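PDB 4O8V: probable alginate O-acetylase AlgJ from Pseudomonas putida, which probably adds acetyl groups to the O-2 and O-3 positions of mannuronate residues in alginate, as part of an inner-membrane complex with AlgI and AlgF. Local coordinates for residues P149-T154 with Q232-D238. Sequence-based numbering, arbitrary orientation. Where two conformers were deposited one is given.
Sequences PQAFIT and QQALRSD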
loop_
_atom_site.group_PDB
_atom_site.type_symbol
_atom_site.label_atom_id
_atom_site.label_comp_id
_atom_site.label_asym_id
_atom_site.label_seq_id
_atom_site.Cartn_x
_atom_site.Cartn_y
_atom_site.Cartn_z
ATOM N N PRO A 149 -1.520 -4.386 25.444
ATOM C CA PRO A 149 -1.264 -5.195 24.257
ATOM C C PRO A 149 -2.324 -6.271 24.126
ATOM O O PRO A 149 -2.755 -6.831 25.139
ATOM C CB PRO A 149 0.118 -5.807 24.528
ATOM C CG PRO A 149 0.715 -4.967 25.603
ATOM C CD PRO A 149 -0.434 -4.489 26.431
ATOM N N GLN A 150 -2.763 -6.530 22.904
ATOM C CA GLN A 150 -3.649 -7.654 22.659
ATOM C C GLN A 150 -2.921 -8.642 21.765
ATOM O O GLN A 150 -2.303 -8.250 20.783
ATOM C CB GLN A 150 -4.961 -7.216 22.007
ATOM C CG GLN A 150 -5.958 -8.365 21.882
ATOM C CD GLN A 150 -7.310 -7.932 21.364
ATOM O OE1 GLN A 150 -7.435 -6.895 20.715
ATOM N NE2 GLN A 150 -8.340 -8.727 21.657
ATOM N N ALA A 151 -2.986 -9.921 22.102
ATOM C CA ALA A 151 -2.236 -10.917 21.332
ATOM C C ALA A 151 -3.066 -11.501 20.194
ATOM O O ALA A 151 -4.275 -11.710 20.321
ATOM C CB ALA A 151 -1.747 -12.015 22.243
ATOM N N PHE A 152 -2.406 -11.771 19.074
ATOM C CA PHE A 152 -3.081 -12.385 17.942
ATOM C C PHE A 152 -2.243 -13.565 17.489
ATOM O O PHE A 152 -1.033 -13.564 17.671
ATOM C CB PHE A 152 -3.276 -11.386 16.790
ATOM C CG PHE A 152 -4.282 -10.309 17.085
ATOM C CD1 PHE A 152 -3.936 -9.211 17.863
ATOM C CD2 PHE A 152 -5.577 -10.395 16.591
ATOM C CE1 PHE A 152 -4.856 -8.229 18.146
ATOM C CE2 PHE A 152 -6.502 -9.413 16.864
ATOM C CZ PHE A 152 -6.138 -8.326 17.643
ATOM N N ILE A 153 -2.892 -14.559 16.896
ATOM C CA ILE A 153 -2.193 -15.697 16.315
ATOM C C ILE A 153 -2.548 -15.809 14.833
ATOM O O ILE A 153 -3.722 -15.743 14.453
ATOM C CB ILE A 153 -2.548 -17.015 17.045
ATOM C CG1 ILE A 153 -1.921 -17.024 18.443
ATOM C CG2 ILE A 153 -2.077 -18.211 16.232
ATOM C CD1 ILE A 153 -2.377 -18.167 19.368
ATOM N N THR A 154 -1.528 -15.950 13.992
ATOM C CA THR A 154 -1.724 -16.146 12.552
ATOM C C THR A 154 -1.476 -17.599 12.216
ATOM O O THR A 154 -0.466 -18.154 12.625
ATOM C CB THR A 154 -0.784 -15.239 11.727
ATOM O OG1 THR A 154 -1.146 -13.869 11.950
ATOM C CG2 THR A 154 -0.875 -15.560 10.222
ATOM N N GLN A 232 -2.287 -6.431 12.980
ATOM C CA GLN A 232 -2.830 -6.762 14.298
ATOM C C GLN A 232 -1.822 -7.559 15.105
ATOM O O GLN A 232 -1.499 -7.213 16.240
ATOM C CB GLN A 232 -4.128 -7.558 14.175
ATOM C CG GLN A 232 -5.312 -6.761 13.651
ATOM C CD GLN A 232 -6.485 -7.653 13.300
ATOM O OE1 GLN A 232 -6.306 -8.797 12.888
ATOM N NE2 GLN A 232 -7.693 -7.129 13.446
ATOM N N GLN A 233 -1.299 -8.622 14.499
ATOM C CA GLN A 233 -0.319 -9.451 15.173
ATOM C C GLN A 233 0.968 -8.706 15.518
ATOM O O GLN A 233 1.472 -8.826 16.630
ATOM C CB GLN A 233 0.009 -10.675 14.331
ATOM C CG GLN A 233 0.990 -11.605 15.033
ATOM C CD GLN A 233 0.954 -12.988 14.461
ATOM O OE1 GLN A 233 -0.054 -13.682 14.567
ATOM N NE2 GLN A 233 2.051 -13.401 13.836
ATOM N N ALA A 234 1.499 -7.927 14.580
ATOM C CA ALA A 234 2.784 -7.274 14.818
ATOM C C ALA A 234 2.635 -6.141 15.840
ATOM O O ALA A 234 3.478 -5.984 16.736
ATOM C CB ALA A 234 3.376 -6.760 13.496
ATOM N N LEU A 235 1.545 -5.383 15.733
ATOM C CA LEU A 235 1.275 -4.276 16.642
ATOM C C LEU A 235 0.769 -4.725 18.003
ATOM O O LEU A 235 0.757 -3.934 18.952
ATOM C CB LEU A 235 0.244 -3.321 16.031
ATOM C CG LEU A 235 0.681 -2.574 14.770
ATOM C CD1 LEU A 235 -0.538 -1.934 14.113
ATOM C CD2 LEU A 235 1.719 -1.532 15.147
ATOM N N ARG A 236 0.356 -5.988 18.107
ATOM C CA ARG A 236 -0.355 -6.458 19.303
ATOM C C ARG A 236 -1.495 -5.487 19.631
ATOM O O ARG A 236 -1.638 -4.968 20.765
ATOM C CB ARG A 236 0.603 -6.623 20.488
ATOM C CG ARG A 236 1.793 -7.535 20.144
ATOM C CD ARG A 236 2.688 -7.776 21.325
ATOM N NE ARG A 236 2.281 -8.983 22.025
ATOM C CZ ARG A 236 2.192 -9.088 23.342
ATOM N NH1 ARG A 236 2.494 -8.054 24.117
ATOM N NH2 ARG A 236 1.804 -10.234 23.882
ATOM N N SER A 237 -2.304 -5.234 18.607
ATOM C CA SER A 237 -3.415 -4.285 18.725
ATOM C C SER A 237 -4.558 -4.607 17.768
ATOM O O SER A 237 -4.318 -5.106 16.667
ATOM C CB SER A 237 -2.928 -2.865 18.446
ATOM O OG SER A 237 -4.003 -1.939 18.518
ATOM N N ASP A 238 -5.802 -4.358 18.167
ATOM C CA ASP A 238 -6.871 -4.501 17.182
ATOM C C ASP A 238 -6.670 -3.386 16.167
ATOM O O ASP A 238 -6.067 -2.356 16.473
ATOM C CB ASP A 238 -8.270 -4.444 17.814
ATOM C CG ASP A 238 -9.363 -4.947 16.865
ATOM O OD1 ASP A 238 -9.039 -5.502 15.792
ATOM O OD2 ASP A 238 -10.557 -4.808 17.205
HETATM O O HOH W 1 -6.397 -3.798 20.796
HETATM O O HOH W 2 0.290 -10.503 18.590
#
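Phe152 lays its ring over the last turn of helix 227-235, where CB of Gln232 stands 3.8 Å from the ring centroid and almost exactly on its normal, a CH-pi contact. The helix closes there in a Schellman motif: Arg236, with positive phi, is the C' residue, Ser237 N returns to Gln232 O, and the bond from Arg236 N to Gln233 O is weak. Through this contact the start of the two-stranded antiparallel sheet of 152-162 and 184-193 packs on the C-terminal end of helix 227-235 in the SGNH hydrolase-like fold, at the surface and away from the catalytic residues inferred from relatives. With CG anti to its carbonyl carbon (chi1 -70°), Phe152 directs its ring toward the helix end, so that CD1 lies 3.5 Å from Gln232 O and CE1 equally near Ser237 O. The side-chain amide of Gln232 passes by CE2, its plane only 18° from that of the ring. The Phe152 side chain also touches Thr191 and Pro193 of strand 184-193. The Gln233 side chain extends toward Thr154, crossing it at a slant, and Thr154 OG1 is hydrogen-bonded to Thr191 OG1. Beyond the ring, the guanidinium of Arg236 lies against Pro149, NH1 coming within 3.3 Å of the proline CB. Two waters bridge the segments, one joining Gln150 OE1 to Asp238 N, the other Phe152 N to Gln233 O. The direct backbone link is a nearly straight hydrogen bond of 2.9 Å from Gln150 N to Arg236 O, its donor standing 58° out of the carbonyl plane.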